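Local coordinates for 6-phospho-beta-d glycosidase (Streptococcus pyogenes, PDB 5FOO), which probably hydrolyses 6-phospho-beta-glucosides as a glycoside hydrolase family 1 enzyme and holds the probe 6-phosphocyclophellitol in its active-site pocket, at residues H56-D61 with N100-A105; G132-H137 with V190-N195; D140-F145 with A201-A206; P227-S232 with E340-A345; E344-I349 with K394-Y399. The protein carries 1 engineered substitution. All blocks are in the same frame, centred on the assembly; numbering follows the deposited sequence.

Contact 1: residues H56-D61 with N100-A105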
# COMPACT_ATOMS: atom_id res chain seq x y z
N HIS A 56 16.34 14.83 -2.83
CA HIS A 56 17.37 15.61 -2.21
C HIS A 56 17.45 15.40 -0.71
O HIS A 56 18.54 15.34 -0.17
CB HIS A 56 17.15 17.08 -2.53
CG HIS A 56 17.24 17.42 -3.99
ND1 HIS A 56 16.16 17.82 -4.73
CD2 HIS A 56 18.31 17.49 -4.82
CE1 HIS A 56 16.55 18.09 -5.96
NE2 HIS A 56 17.85 17.89 -6.05
N GLN A 57 16.34 15.22 -0.03
CA GLN A 57 16.31 15.26 1.44
C GLN A 57 16.22 13.92 2.18
O GLN A 57 16.03 13.92 3.38
CB GLN A 57 15.12 16.14 1.87
CG GLN A 57 15.29 17.59 1.44
CD GLN A 57 14.35 18.52 2.22
OE1 GLN A 57 14.35 18.51 3.45
NE2 GLN A 57 13.51 19.26 1.52
N ILE A 58 16.32 12.80 1.50
CA ILE A 58 16.21 11.52 2.18
C ILE A 58 17.16 11.39 3.36
O ILE A 58 16.74 10.92 4.46
CB ILE A 58 16.26 10.30 1.18
CG1 ILE A 58 15.82 9.02 1.90
CG2 ILE A 58 17.64 10.17 0.58
CD1 ILE A 58 14.42 9.05 2.44
N GLU A 59 18.41 11.79 3.20
CA GLU A 59 19.39 11.65 4.31
C GLU A 59 18.96 12.48 5.51
O GLU A 59 18.83 11.95 6.61
CB GLU A 59 20.80 12.14 3.94
CG GLU A 59 21.59 11.23 3.04
CD GLU A 59 21.31 11.47 1.58
OE1 GLU A 59 20.39 12.28 1.20
OE2 GLU A 59 22.00 10.78 0.80
N SER A 60 18.69 13.77 5.29
CA SER A 60 18.25 14.63 6.43
C SER A 60 16.90 14.19 7.00
O SER A 60 16.73 14.20 8.23
CB SER A 60 18.22 16.11 6.06
OG SER A 60 17.35 16.29 4.97
N ASP A 61 15.98 13.72 6.15
CA ASP A 61 14.70 13.12 6.61
C ASP A 61 14.93 11.92 7.54
O ASP A 61 14.29 11.79 8.62
CB ASP A 61 13.86 12.62 5.42
CG ASP A 61 13.12 13.76 4.64
OD1 ASP A 61 13.26 14.96 5.03
OD2 ASP A 61 12.40 13.43 3.64
N ASN A 100 20.88 3.44 -3.43
CA ASN A 100 21.99 3.18 -2.51
C ASN A 100 22.07 4.27 -1.42
O ASN A 100 22.28 3.93 -0.26
CB ASN A 100 23.30 2.93 -3.24
CG ASN A 100 23.43 1.49 -3.73
OD1 ASN A 100 22.99 0.56 -3.04
ND2 ASN A 100 24.00 1.30 -4.95
N ARG A 101 21.81 5.54 -1.78
CA ARG A 101 21.76 6.65 -0.78
C ARG A 101 20.65 6.38 0.23
O ARG A 101 20.89 6.40 1.42
CB ARG A 101 21.54 8.03 -1.44
CG ARG A 101 22.75 8.75 -2.03
CD ARG A 101 22.38 10.04 -2.81
NE ARG A 101 21.52 10.95 -2.02
CZ ARG A 101 20.52 11.70 -2.52
NH1 ARG A 101 20.24 11.73 -3.81
NH2 ARG A 101 19.81 12.46 -1.71
N VAL A 102 19.44 6.05 -0.24
CA VAL A 102 18.32 5.78 0.64
C VAL A 102 18.63 4.65 1.64
O VAL A 102 18.41 4.74 2.85
CB VAL A 102 17.03 5.34 -0.17
CG1 VAL A 102 15.92 5.04 0.80
CG2 VAL A 102 16.58 6.38 -1.16
N ILE A 103 19.06 3.53 1.11
CA ILE A 103 19.32 2.38 1.97
C ILE A 103 20.49 2.63 2.96
O ILE A 103 20.40 2.30 4.18
CB ILE A 103 19.59 1.13 1.09
CG1 ILE A 103 18.26 0.73 0.34
CG2 ILE A 103 20.20 -0.03 1.92
CD1 ILE A 103 18.49 0.07 -0.98
N ASP A 104 21.59 3.19 2.46
CA ASP A 104 22.75 3.45 3.35
C ASP A 104 22.40 4.45 4.45
O ASP A 104 22.82 4.28 5.57
CB ASP A 104 23.97 3.94 2.58
CG ASP A 104 24.59 2.86 1.68
OD1 ASP A 104 24.39 1.64 1.89
OD2 ASP A 104 25.24 3.26 0.69
N ALA A 105 21.58 5.47 4.12
CA ALA A 105 21.15 6.45 5.12
C ALA A 105 20.24 5.78 6.15
O ALA A 105 20.33 6.03 7.34
CB ALA A 105 20.46 7.62 4.45
O HOH W 1 22.94 8.05 1.94
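His56 meets Arg101 through its backbone: the carbonyl O lies 3.5 Å from Arg101 NH2, at the guanidinium edge, while CB points away from the second helix and the imidazole ND1 bonds to Asp53. That NH2 donates to Tyr55 O, and the Tyr55 ring makes a cation-pi contact with the arginine. Ile58 turns toward the second helix. Its CG1 sits 4.1 Å from Val102 CG2, the two side chains crossing at about a right angle, and its CG2 branch reaches obliquely to the guanidinium. These residues belong to helices 54-67 and 93-108, which flank strand 72-76 in sequence and are successive outer helices of the TIM barrel; the local axes are 9.2 Å apart and inclined by only 2°. Glu59 carries the polar part. Its chain bends at chi2 (86°), bringing the carboxylate before Arg101, which grips it side-on: NE donates to OE2 at 2.9 Å and NH2 to OE1 at 3.0 Å, both nearly straight and on syn lone pairs. With the two planes 7° apart, this bidentate salt bridge fixes the rotation of both groups. A water donates to Glu59 OE2 and Arg101 O, and Glu59 CG lies 4.0 Å from Ala105 CB.

Contact 2: residues G132-H137 with V190-N195; sequences GWESKH and VQVAYN
The carboxamide of Asn195 meets the backbone of Trp133 at its edge: ND2 donates to Trp133 O at 2.8 Å, with an N-H...O angle of 169° and the acceptor almost in the amide plane. Tyr194 also has a polar group at its ring edge, Asn195 OD1, while Lys136 NZ approaches the ring obliquely, 3.7 Å from CE1, and Trp276 stacks on the ring. The contact joins two successive outer elements of the TIM barrel, the 3-10 turn leading into helix 136-153 and the early part of helix 186-208. Val192 supplies the apolar part. Its two methyls both face the turn: CG1 lies 3.8 Å from Trp133 CB, whose indole leads off elsewhere, and CG2 lies 3.7 Å from both the backbone N and CG of Glu134. The Glu134 carboxylate instead reaches Tyr174. Lys136 runs out fully extended beyond CG, crossing the Asn195 side chain at about a right angle, and its ammonium is bound by Glu282 and by Gln277 O. Glu282 also binds Tyr194 OH, so one carboxylate ties both segments together. Asn195 is braced from its own helix too: Gln191, bent at chi2 (67°) and held through OE1 by Gln277 N, donates from NE2 to Asn195 OD1 at 2.9 Å from above the carbonyl plane.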
# COMPACT_ATOMS: atom_id res chain seq x y z
N GLY A 132 0.23 -2.88 -20.24
CA GLY A 132 0.59 -2.80 -18.84
C GLY A 132 0.46 -4.13 -18.12
O GLY A 132 0.88 -5.15 -18.62
N TRP A 133 -0.17 -4.10 -16.94
CA TRP A 133 -0.41 -5.32 -16.19
C TRP A 133 -1.34 -6.32 -16.92
O TRP A 133 -1.49 -7.48 -16.48
CB TRP A 133 -0.99 -4.99 -14.80
CG TRP A 133 -0.03 -4.22 -13.94
CD1 TRP A 133 -0.18 -2.95 -13.51
CD2 TRP A 133 1.25 -4.65 -13.45
NE1 TRP A 133 0.89 -2.57 -12.73
CE2 TRP A 133 1.79 -3.59 -12.68
CE3 TRP A 133 1.97 -5.84 -13.55
CZ2 TRP A 133 3.02 -3.68 -12.02
CZ3 TRP A 133 3.22 -5.95 -12.88
CH2 TRP A 133 3.73 -4.88 -12.13
N GLU A 134 -1.96 -5.88 -18.01
CA GLU A 134 -2.74 -6.85 -18.82
C GLU A 134 -1.79 -7.79 -19.48
O GLU A 134 -2.21 -8.82 -19.88
CB GLU A 134 -3.60 -6.18 -19.89
CG GLU A 134 -4.58 -5.13 -19.39
CD GLU A 134 -4.91 -4.13 -20.51
OE1 GLU A 134 -5.02 -4.58 -21.64
OE2 GLU A 134 -4.99 -2.94 -20.27
N SER A 135 -0.50 -7.48 -19.57
CA SER A 135 0.40 -8.35 -20.31
C SER A 135 1.31 -9.22 -19.44
O SER A 135 2.05 -8.69 -18.57
CB SER A 135 1.24 -7.53 -21.24
OG SER A 135 2.44 -8.23 -21.55
N LYS A 136 1.32 -10.53 -19.73
CA LYS A 136 2.25 -11.43 -19.05
C LYS A 136 3.71 -11.20 -19.42
O LYS A 136 4.62 -11.53 -18.62
CB LYS A 136 1.83 -12.86 -19.22
CG LYS A 136 0.45 -13.11 -18.55
CD LYS A 136 -0.07 -14.54 -18.76
CE LYS A 136 -1.41 -14.72 -18.06
NZ LYS A 136 -1.82 -16.13 -18.05
N HIS A 137 3.96 -10.55 -20.55
CA HIS A 137 5.33 -10.12 -20.88
C HIS A 137 5.77 -9.00 -19.94
O HIS A 137 6.86 -9.03 -19.40
CB HIS A 137 5.45 -9.68 -22.33
CG HIS A 137 6.79 -9.13 -22.68
ND1 HIS A 137 7.94 -9.88 -22.61
CD2 HIS A 137 7.17 -7.90 -23.09
CE1 HIS A 137 8.97 -9.14 -23.00
NE2 HIS A 137 8.52 -7.93 -23.28
N VAL A 190 -10.12 -8.33 -14.16
CA VAL A 190 -9.99 -9.65 -13.63
C VAL A 190 -8.66 -10.27 -14.09
O VAL A 190 -7.97 -10.95 -13.33
CB VAL A 190 -11.19 -10.51 -14.03
CG1 VAL A 190 -11.00 -11.95 -13.68
CG2 VAL A 190 -12.43 -9.98 -13.31
N GLN A 191 -8.29 -10.03 -15.34
CA GLN A 191 -7.05 -10.59 -15.84
C GLN A 191 -5.86 -9.86 -15.15
O GLN A 191 -4.92 -10.52 -14.73
CB GLN A 191 -6.98 -10.50 -17.40
CG GLN A 191 -5.72 -11.13 -17.98
CD GLN A 191 -5.67 -12.63 -17.80
OE1 GLN A 191 -6.60 -13.32 -18.21
NE2 GLN A 191 -4.56 -13.17 -17.22
N VAL A 192 -5.93 -8.54 -15.03
CA VAL A 192 -4.95 -7.77 -14.26
C VAL A 192 -4.76 -8.30 -12.84
O VAL A 192 -3.60 -8.43 -12.41
CB VAL A 192 -5.25 -6.26 -14.31
CG1 VAL A 192 -4.46 -5.43 -13.31
CG2 VAL A 192 -4.90 -5.72 -15.71
N ALA A 193 -5.86 -8.63 -12.14
CA ALA A 193 -5.77 -9.20 -10.82
C ALA A 193 -5.00 -10.53 -10.81
O ALA A 193 -4.10 -10.72 -10.00
CB ALA A 193 -7.15 -9.38 -10.24
N TYR A 194 -5.33 -11.43 -11.75
CA TYR A 194 -4.55 -12.67 -11.86
C TYR A 194 -3.06 -12.36 -12.15
O TYR A 194 -2.16 -12.97 -11.55
CB TYR A 194 -5.11 -13.59 -12.93
CG TYR A 194 -4.25 -14.78 -13.26
CD1 TYR A 194 -3.27 -14.70 -14.18
CD2 TYR A 194 -4.47 -16.00 -12.62
CE1 TYR A 194 -2.47 -15.81 -14.47
CE2 TYR A 194 -3.70 -17.12 -12.90
CZ TYR A 194 -2.68 -17.02 -13.80
OH TYR A 194 -1.96 -18.11 -14.03
N ASN A 195 -2.81 -11.38 -13.03
CA ASN A 195 -1.46 -11.11 -13.46
C ASN A 195 -0.63 -10.52 -12.31
O ASN A 195 0.54 -10.85 -12.15
CB ASN A 195 -1.42 -10.22 -14.70
CG ASN A 195 -1.85 -10.93 -15.98
OD1 ASN A 195 -2.09 -12.16 -16.03
ND2 ASN A 195 -1.96 -10.15 -17.03

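Contact 3: residues D140-F145 with A201-A206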
# COMPACT_ATOMS: atom_id res chain seq x y z
N ASP A 140 6.83 -10.38 -16.75
CA ASP A 140 8.23 -10.85 -16.84
C ASP A 140 9.22 -9.72 -16.74
O ASP A 140 10.24 -9.89 -16.13
CB ASP A 140 8.49 -11.62 -18.15
CG ASP A 140 7.90 -13.03 -18.13
OD1 ASP A 140 7.74 -13.64 -17.06
OD2 ASP A 140 7.59 -13.55 -19.19
N LEU A 141 8.94 -8.55 -17.33
CA LEU A 141 9.84 -7.42 -17.22
C LEU A 141 9.88 -6.88 -15.73
O LEU A 141 10.93 -6.43 -15.24
CB LEU A 141 9.44 -6.33 -18.20
CG LEU A 141 9.40 -6.68 -19.68
CD1 LEU A 141 9.05 -5.47 -20.52
CD2 LEU A 141 10.72 -7.28 -20.14
N PHE A 142 8.75 -6.94 -15.04
CA PHE A 142 8.70 -6.60 -13.62
C PHE A 142 9.63 -7.52 -12.80
O PHE A 142 10.37 -7.08 -11.92
CB PHE A 142 7.24 -6.62 -13.13
CG PHE A 142 7.04 -6.36 -11.67
CD1 PHE A 142 7.38 -5.15 -11.13
CD2 PHE A 142 6.42 -7.30 -10.88
CE1 PHE A 142 7.16 -4.90 -9.82
CE2 PHE A 142 6.23 -7.05 -9.55
CZ PHE A 142 6.61 -5.86 -9.03
N VAL A 143 9.61 -8.79 -13.13
CA VAL A 143 10.50 -9.78 -12.49
C VAL A 143 11.94 -9.45 -12.72
O VAL A 143 12.74 -9.53 -11.82
CB VAL A 143 10.22 -11.23 -12.99
CG1 VAL A 143 11.27 -12.23 -12.48
CG2 VAL A 143 8.81 -11.65 -12.58
N ALA A 144 12.30 -9.09 -13.93
CA ALA A 144 13.66 -8.72 -14.21
C ALA A 144 14.08 -7.48 -13.43
O ALA A 144 15.22 -7.42 -12.89
CB ALA A 144 13.85 -8.57 -15.69
N PHE A 145 13.17 -6.49 -13.32
CA PHE A 145 13.39 -5.35 -12.43
C PHE A 145 13.63 -5.78 -10.97
O PHE A 145 14.53 -5.27 -10.32
CB PHE A 145 12.18 -4.37 -12.54
CG PHE A 145 11.98 -3.49 -11.38
CD1 PHE A 145 12.92 -2.54 -11.03
CD2 PHE A 145 10.76 -3.50 -10.69
CE1 PHE A 145 12.70 -1.68 -9.99
CE2 PHE A 145 10.56 -2.67 -9.63
CZ PHE A 145 11.52 -1.75 -9.28
N ALA A 201 4.13 -14.11 -7.13
CA ALA A 201 4.74 -15.44 -7.02
C ALA A 201 6.04 -15.55 -7.80
O ALA A 201 7.00 -16.12 -7.30
CB ALA A 201 3.76 -16.51 -7.46
N LYS A 202 6.11 -14.96 -9.00
CA LYS A 202 7.32 -14.91 -9.75
C LYS A 202 8.43 -14.06 -9.14
O LYS A 202 9.62 -14.41 -9.24
CB LYS A 202 7.05 -14.48 -11.19
CG LYS A 202 6.24 -15.51 -11.93
CD LYS A 202 6.22 -15.25 -13.43
CE LYS A 202 7.30 -16.11 -14.05
NZ LYS A 202 7.40 -15.84 -15.49
N VAL A 203 8.08 -12.96 -8.49
CA VAL A 203 9.07 -12.13 -7.83
C VAL A 203 9.61 -12.88 -6.61
O VAL A 203 10.83 -12.87 -6.33
CB VAL A 203 8.54 -10.71 -7.48
CG1 VAL A 203 9.55 -9.99 -6.61
CG2 VAL A 203 8.38 -9.95 -8.80
N ILE A 204 8.70 -13.52 -5.90
CA ILE A 204 9.09 -14.36 -4.77
C ILE A 204 10.01 -15.48 -5.19
O ILE A 204 11.03 -15.69 -4.54
CB ILE A 204 7.87 -14.89 -4.00
CG1 ILE A 204 7.19 -13.71 -3.26
CG2 ILE A 204 8.26 -16.00 -3.03
CD1 ILE A 204 5.81 -14.09 -2.68
N GLN A 205 9.73 -16.13 -6.31
CA GLN A 205 10.62 -17.15 -6.80
C GLN A 205 11.98 -16.52 -7.04
O GLN A 205 13.00 -17.11 -6.67
CB GLN A 205 10.11 -17.81 -8.07
CG GLN A 205 10.97 -18.95 -8.68
CD GLN A 205 10.32 -19.49 -9.93
OE1 GLN A 205 9.96 -20.66 -10.01
NE2 GLN A 205 10.06 -18.61 -10.87
N ALA A 206 12.02 -15.35 -7.70
CA ALA A 206 13.27 -14.75 -8.11
C ALA A 206 14.09 -14.37 -6.89
O ALA A 206 15.31 -14.53 -6.89
CB ALA A 206 13.05 -13.54 -9.03
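Asp140 OD1 receives Lys202 NZ at 2.7 Å, the ammonium coming in nearly along the C-O axis. This salt bridge spans the outer side of two neighbouring TIM-barrel helices, 136-153 and 186-208, whose local axes pass 9.3 Å apart at a crossing angle of -32°. The lysine reaches its partner by a bend at chi3 (96°), which turns NZ back toward the aspartate, while the start of its chain is used for packing: Lys202 CB lies 3.6 Å from Val143 CG2. Val143 is the apolar centre. Its CG2 methyl is also 4.2 Å from Val203 CG2, the two valines sliding past each other in opposite directions, and its other branch, CG1, touches Ala206 CB at 4.1 Å. On the inner side, the Phe142 ring, swung anti to its own backbone N (chi1 177°), brings CE2 to 3.7 Å from Val203 CG2, the methyl lying oblique to the ring. The same ring also meets Trp79 and His163. Lys202 also touches Leu285 of helix 280-288. The chemistry is therefore graded, with carbon contacts farther in and an ion pair on the more exposed side, formed by a lysine whose CB also joins the apolar packing.

Contact 4: residues P227-S232 with E340-A345; sequences PAYPAS and EIYPEA
The aromatic contact is between Tyr229 and Tyr342, whose ring planes stand at 84° with centroids 5.6 Å apart, an oblique meeting. Tyr342 CG lies anti to the backbone N (chi1 -166°), which places the ring with its edge at the Tyr229 hydroxyl oxygen, 3.5 Å from Tyr342 CE2; Tyr229 CE2 lies 3.7 Å from that same CE2. Of the remaining van der Waals contacts, the tightest are again at that oxygen, with Ala345 CA at 3.2 Å and Ala345 CB at 3.3 Å. Pro227 CD reaches the same Ala345 CB at 4.2 Å, and Pro227 CB also leans over one face of the Tyr229 ring. Separately, Arg303 makes a cation-pi contact with Tyr342. No hydrogen bond links the two segments themselves. Thus strand 228-230, which follows barrel strand 218-224, is joined to the start of helix 344-356 by a phenol packed against carbons across the contact, whose hydroxyl has its polar need met by a hydrogen bond to the carboxylate of Asp348 on that same helix.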
# COMPACT_ATOMS: atom_id res chain seq x y z
N PRO A 227 -12.51 -5.63 6.83
CA PRO A 227 -13.73 -6.34 6.71
C PRO A 227 -14.79 -5.58 5.86
O PRO A 227 -14.77 -4.35 5.84
CB PRO A 227 -14.24 -6.42 8.16
CG PRO A 227 -13.01 -6.30 8.98
CD PRO A 227 -12.27 -5.23 8.22
N ALA A 228 -15.64 -6.33 5.16
CA ALA A 228 -16.81 -5.75 4.44
C ALA A 228 -18.00 -6.02 5.35
O ALA A 228 -18.58 -7.10 5.32
CB ALA A 228 -16.95 -6.40 3.08
N TYR A 229 -18.27 -5.09 6.28
CA TYR A 229 -19.27 -5.35 7.32
C TYR A 229 -20.67 -5.31 6.67
O TYR A 229 -20.97 -4.33 6.00
CB TYR A 229 -19.22 -4.29 8.45
CG TYR A 229 -17.97 -4.30 9.31
CD1 TYR A 229 -17.54 -5.48 9.98
CD2 TYR A 229 -17.26 -3.17 9.51
CE1 TYR A 229 -16.43 -5.46 10.81
CE2 TYR A 229 -16.15 -3.13 10.31
CZ TYR A 229 -15.73 -4.27 10.96
OH TYR A 229 -14.61 -4.16 11.71
N PRO A 230 -21.51 -6.36 6.87
CA PRO A 230 -22.84 -6.36 6.25
C PRO A 230 -23.72 -5.31 6.86
O PRO A 230 -23.62 -5.06 8.06
CB PRO A 230 -23.36 -7.73 6.58
CG PRO A 230 -22.64 -8.12 7.86
CD PRO A 230 -21.25 -7.60 7.64
N ALA A 231 -24.58 -4.67 6.07
CA ALA A 231 -25.54 -3.71 6.63
C ALA A 231 -26.48 -4.28 7.72
O ALA A 231 -26.87 -3.56 8.65
CB ALA A 231 -26.38 -3.08 5.53
N SER A 232 -26.85 -5.54 7.59
CA SER A 232 -27.75 -6.24 8.54
C SER A 232 -27.42 -7.70 8.44
O SER A 232 -26.58 -8.09 7.61
CB SER A 232 -29.24 -6.05 8.21
OG SER A 232 -29.59 -6.80 7.05
N GLU A 340 -15.56 7.12 7.31
CA GLU A 340 -15.88 6.57 8.65
C GLU A 340 -14.54 6.27 9.41
O GLU A 340 -13.54 5.83 8.83
CB GLU A 340 -16.67 5.28 8.50
CG GLU A 340 -17.12 4.73 9.84
CD GLU A 340 -18.01 3.53 9.77
OE1 GLU A 340 -18.37 3.05 8.66
OE2 GLU A 340 -18.35 3.06 10.86
N ILE A 341 -14.58 6.51 10.70
CA ILE A 341 -13.54 6.11 11.63
C ILE A 341 -14.13 4.97 12.51
O ILE A 341 -15.16 5.14 13.22
CB ILE A 341 -13.15 7.32 12.47
CG1 ILE A 341 -12.53 8.39 11.52
CG2 ILE A 341 -12.24 6.91 13.69
CD1 ILE A 341 -12.06 9.64 12.23
N TYR A 342 -13.48 3.79 12.42
CA TYR A 342 -13.88 2.60 13.16
C TYR A 342 -12.62 1.72 13.52
O TYR A 342 -12.33 0.74 12.84
CB TYR A 342 -14.90 1.80 12.29
CG TYR A 342 -15.61 0.77 13.08
CD1 TYR A 342 -16.53 1.13 14.10
CD2 TYR A 342 -15.33 -0.57 12.88
CE1 TYR A 342 -17.17 0.15 14.86
CE2 TYR A 342 -15.99 -1.53 13.60
CZ TYR A 342 -16.86 -1.17 14.60
OH TYR A 342 -17.39 -2.20 15.32
N PRO A 343 -11.84 2.13 14.53
CA PRO A 343 -10.58 1.43 14.90
C PRO A 343 -10.71 -0.04 15.34
O PRO A 343 -9.74 -0.79 15.31
CB PRO A 343 -10.03 2.30 16.06
CG PRO A 343 -11.23 2.96 16.64
CD PRO A 343 -12.09 3.28 15.44
N GLU A 344 -11.90 -0.46 15.70
CA GLU A 344 -12.18 -1.81 16.08
C GLU A 344 -11.90 -2.73 14.97
O GLU A 344 -11.61 -3.90 15.20
CB GLU A 344 -13.63 -1.97 16.47
CG GLU A 344 -14.03 -1.22 17.72
CD GLU A 344 -14.59 0.21 17.52
OE1 GLU A 344 -14.19 0.95 16.55
OE2 GLU A 344 -15.43 0.59 18.38
N ALA A 345 -12.01 -2.23 13.75
CA ALA A 345 -11.68 -3.08 12.61
C ALA A 345 -10.25 -3.64 12.66
O ALA A 345 -9.98 -4.70 12.10
CB ALA A 345 -11.89 -2.34 11.28

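Contact 5: residues E344-I349 with K394-Y399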
# COMPACT_ATOMS: atom_id res chain seq x y z
N GLU A 344 -11.90 -0.46 15.70
CA GLU A 344 -12.18 -1.81 16.08
C GLU A 344 -11.90 -2.73 14.97
O GLU A 344 -11.61 -3.90 15.20
CB GLU A 344 -13.63 -1.97 16.47
CG GLU A 344 -14.03 -1.22 17.72
CD GLU A 344 -14.59 0.21 17.52
OE1 GLU A 344 -14.19 0.95 16.55
OE2 GLU A 344 -15.43 0.59 18.38
N ALA A 345 -12.01 -2.23 13.75
CA ALA A 345 -11.68 -3.08 12.61
C ALA A 345 -10.25 -3.64 12.66
O ALA A 345 -9.98 -4.70 12.10
CB ALA A 345 -11.89 -2.34 11.28
N VAL A 346 -9.33 -2.92 13.30
CA VAL A 346 -7.95 -3.44 13.45
C VAL A 346 -7.89 -4.74 14.22
O VAL A 346 -7.14 -5.61 13.85
CB VAL A 346 -7.07 -2.45 14.13
CG1 VAL A 346 -5.65 -3.04 14.37
CG2 VAL A 346 -6.97 -1.19 13.28
N TYR A 347 -8.70 -4.85 15.27
CA TYR A 347 -8.81 -6.07 16.05
C TYR A 347 -9.39 -7.15 15.18
O TYR A 347 -8.84 -8.28 15.09
CB TYR A 347 -9.68 -5.84 17.30
CG TYR A 347 -9.98 -7.09 18.10
CD1 TYR A 347 -9.05 -7.66 19.01
CD2 TYR A 347 -11.19 -7.71 17.97
CE1 TYR A 347 -9.36 -8.81 19.74
CE2 TYR A 347 -11.48 -8.87 18.66
CZ TYR A 347 -10.57 -9.39 19.54
OH TYR A 347 -10.98 -10.52 20.15
N ASP A 348 -10.47 -6.84 14.46
CA ASP A 348 -11.06 -7.84 13.54
C ASP A 348 -10.07 -8.38 12.52
O ASP A 348 -10.09 -9.57 12.24
CB ASP A 348 -12.32 -7.34 12.82
CG ASP A 348 -13.49 -7.04 13.81
OD1 ASP A 348 -13.56 -7.62 14.90
OD2 ASP A 348 -14.32 -6.19 13.49
N ILE A 349 -9.25 -7.51 11.94
CA ILE A 349 -8.18 -7.94 11.03
C ILE A 349 -7.19 -8.90 11.78
O ILE A 349 -6.74 -9.92 11.24
CB ILE A 349 -7.46 -6.70 10.50
CG1 ILE A 349 -8.37 -5.96 9.46
CG2 ILE A 349 -6.15 -7.03 9.86
CD1 ILE A 349 -7.85 -4.58 9.09
N LYS A 394 -3.68 6.60 18.41
CA LYS A 394 -3.81 5.99 19.74
C LYS A 394 -4.91 4.96 19.77
O LYS A 394 -4.67 3.81 20.17
CB LYS A 394 -4.04 7.07 20.81
CG LYS A 394 -4.19 6.59 22.22
CD LYS A 394 -3.66 7.61 23.22
CE LYS A 394 -3.90 7.10 24.64
NZ LYS A 394 -3.07 7.74 25.69
N GLU A 395 -6.11 5.31 19.30
CA GLU A 395 -7.19 4.30 19.23
C GLU A 395 -6.87 3.08 18.38
O GLU A 395 -7.27 1.96 18.73
CB GLU A 395 -8.53 4.90 18.73
CG GLU A 395 -9.14 5.90 19.70
CD GLU A 395 -10.34 6.67 19.12
OE1 GLU A 395 -11.06 6.12 18.25
OE2 GLU A 395 -10.55 7.83 19.54
N HIS A 396 -6.25 3.28 17.22
CA HIS A 396 -6.04 2.15 16.29
C HIS A 396 -4.99 1.20 16.91
O HIS A 396 -5.15 -0.04 16.89
CB HIS A 396 -5.66 2.66 14.88
CG HIS A 396 -6.84 3.15 14.09
ND1 HIS A 396 -7.42 4.38 14.32
CD2 HIS A 396 -7.57 2.56 13.11
CE1 HIS A 396 -8.47 4.52 13.54
NE2 HIS A 396 -8.58 3.44 12.79
N LEU A 397 -3.97 1.83 17.47
CA LEU A 397 -2.91 1.14 18.22
C LEU A 397 -3.44 0.41 19.42
O LEU A 397 -2.89 -0.64 19.75
CB LEU A 397 -1.81 2.09 18.69
CG LEU A 397 -0.64 2.22 17.76
CD1 LEU A 397 0.21 3.36 18.23
CD2 LEU A 397 0.20 0.97 17.73
N THR A 398 -4.49 0.94 20.08
CA THR A 398 -5.08 0.27 21.22
C THR A 398 -5.72 -1.02 20.75
O THR A 398 -5.66 -2.07 21.44
CB THR A 398 -6.10 1.14 21.95
OG1 THR A 398 -5.44 2.31 22.45
CG2 THR A 398 -6.67 0.42 23.09
N TYR A 399 -6.36 -0.98 19.58
CA TYR A 399 -6.96 -2.20 19.12
C TYR A 399 -5.95 -3.17 18.52
O TYR A 399 -6.19 -4.36 18.58
CB TYR A 399 -8.10 -1.93 18.16
CG TYR A 399 -9.36 -1.50 18.86
CD1 TYR A 399 -10.22 -2.44 19.40
CD2 TYR A 399 -9.66 -0.16 18.99
CE1 TYR A 399 -11.37 -2.05 20.05
CE2 TYR A 399 -10.81 0.25 19.64
CZ TYR A 399 -11.67 -0.70 20.16
OH TYR A 399 -12.80 -0.30 20.77
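A CH-pi contact joins Glu344 and Tyr399, the residue that buries most here: Glu344 CA stands over the face of the Tyr399 ring, 3.9 Å from its centroid and 10° off the ring normal. The side chains then run side by side in the same direction. The first torsion (chi1 -66°), with CG beside the backbone N, puts Glu344 CG 3.4 Å from Tyr399 OH; the bend at chi2 then turns the carboxylate. The phenol and carboxylate are near each other without a hydrogen bond between them. Tyr347 adds its CB, 4.0 Å from Tyr399 CD1, before its own ring leads away to a cation-pi contact with Lys402. Helices 344-356 and 387-405, on which these residues lie, are neighbouring outer helices of the TIM barrel, flanking strand 362-367 in sequence; their local axes come within 7.9 Å and cross at -27°. Apolar packing continues on the buried side. Val346 points at the other helix, with CB 4.2 Å from Tyr399 CB and the CG2 branch meeting the edge of the His396 imidazole, 3.8 Å from CD2. That imidazole is fixed by the preceding turn, where ND1 bonds to Phe392 O and the Phe392 ring stacks on it. One backbone oxygen enters as well: Tyr399 O lies near the plane of the Tyr347 ring, at its edge, 4.0 Å from Tyr347 CB.

Contacts 1, 2, 3 and 5 are partly buried seams between neighbouring outer elements of the barrel; contact 4 lies at the surface, between edge strand 228-230 and the turn into helix 344-356. Contacts 2 and 3 hold the same two helices, 136-153 and 186-208, at centres 14 Å apart, and meet where Trp133 packs edge-to-face on Phe142. Contacts 4 and 5 share Glu344 and Ala345, with centres 11 Å apart. Chemistry follows place: contacts 1 and 3 put ion pairs on their more exposed sides, contact 2 relies on an amide bonded to backbone, and contacts 4 and 5 use tyrosines without hydrogen bonds between their segments. Contacts 1 and 4 lie on opposite sides of the chain's centre.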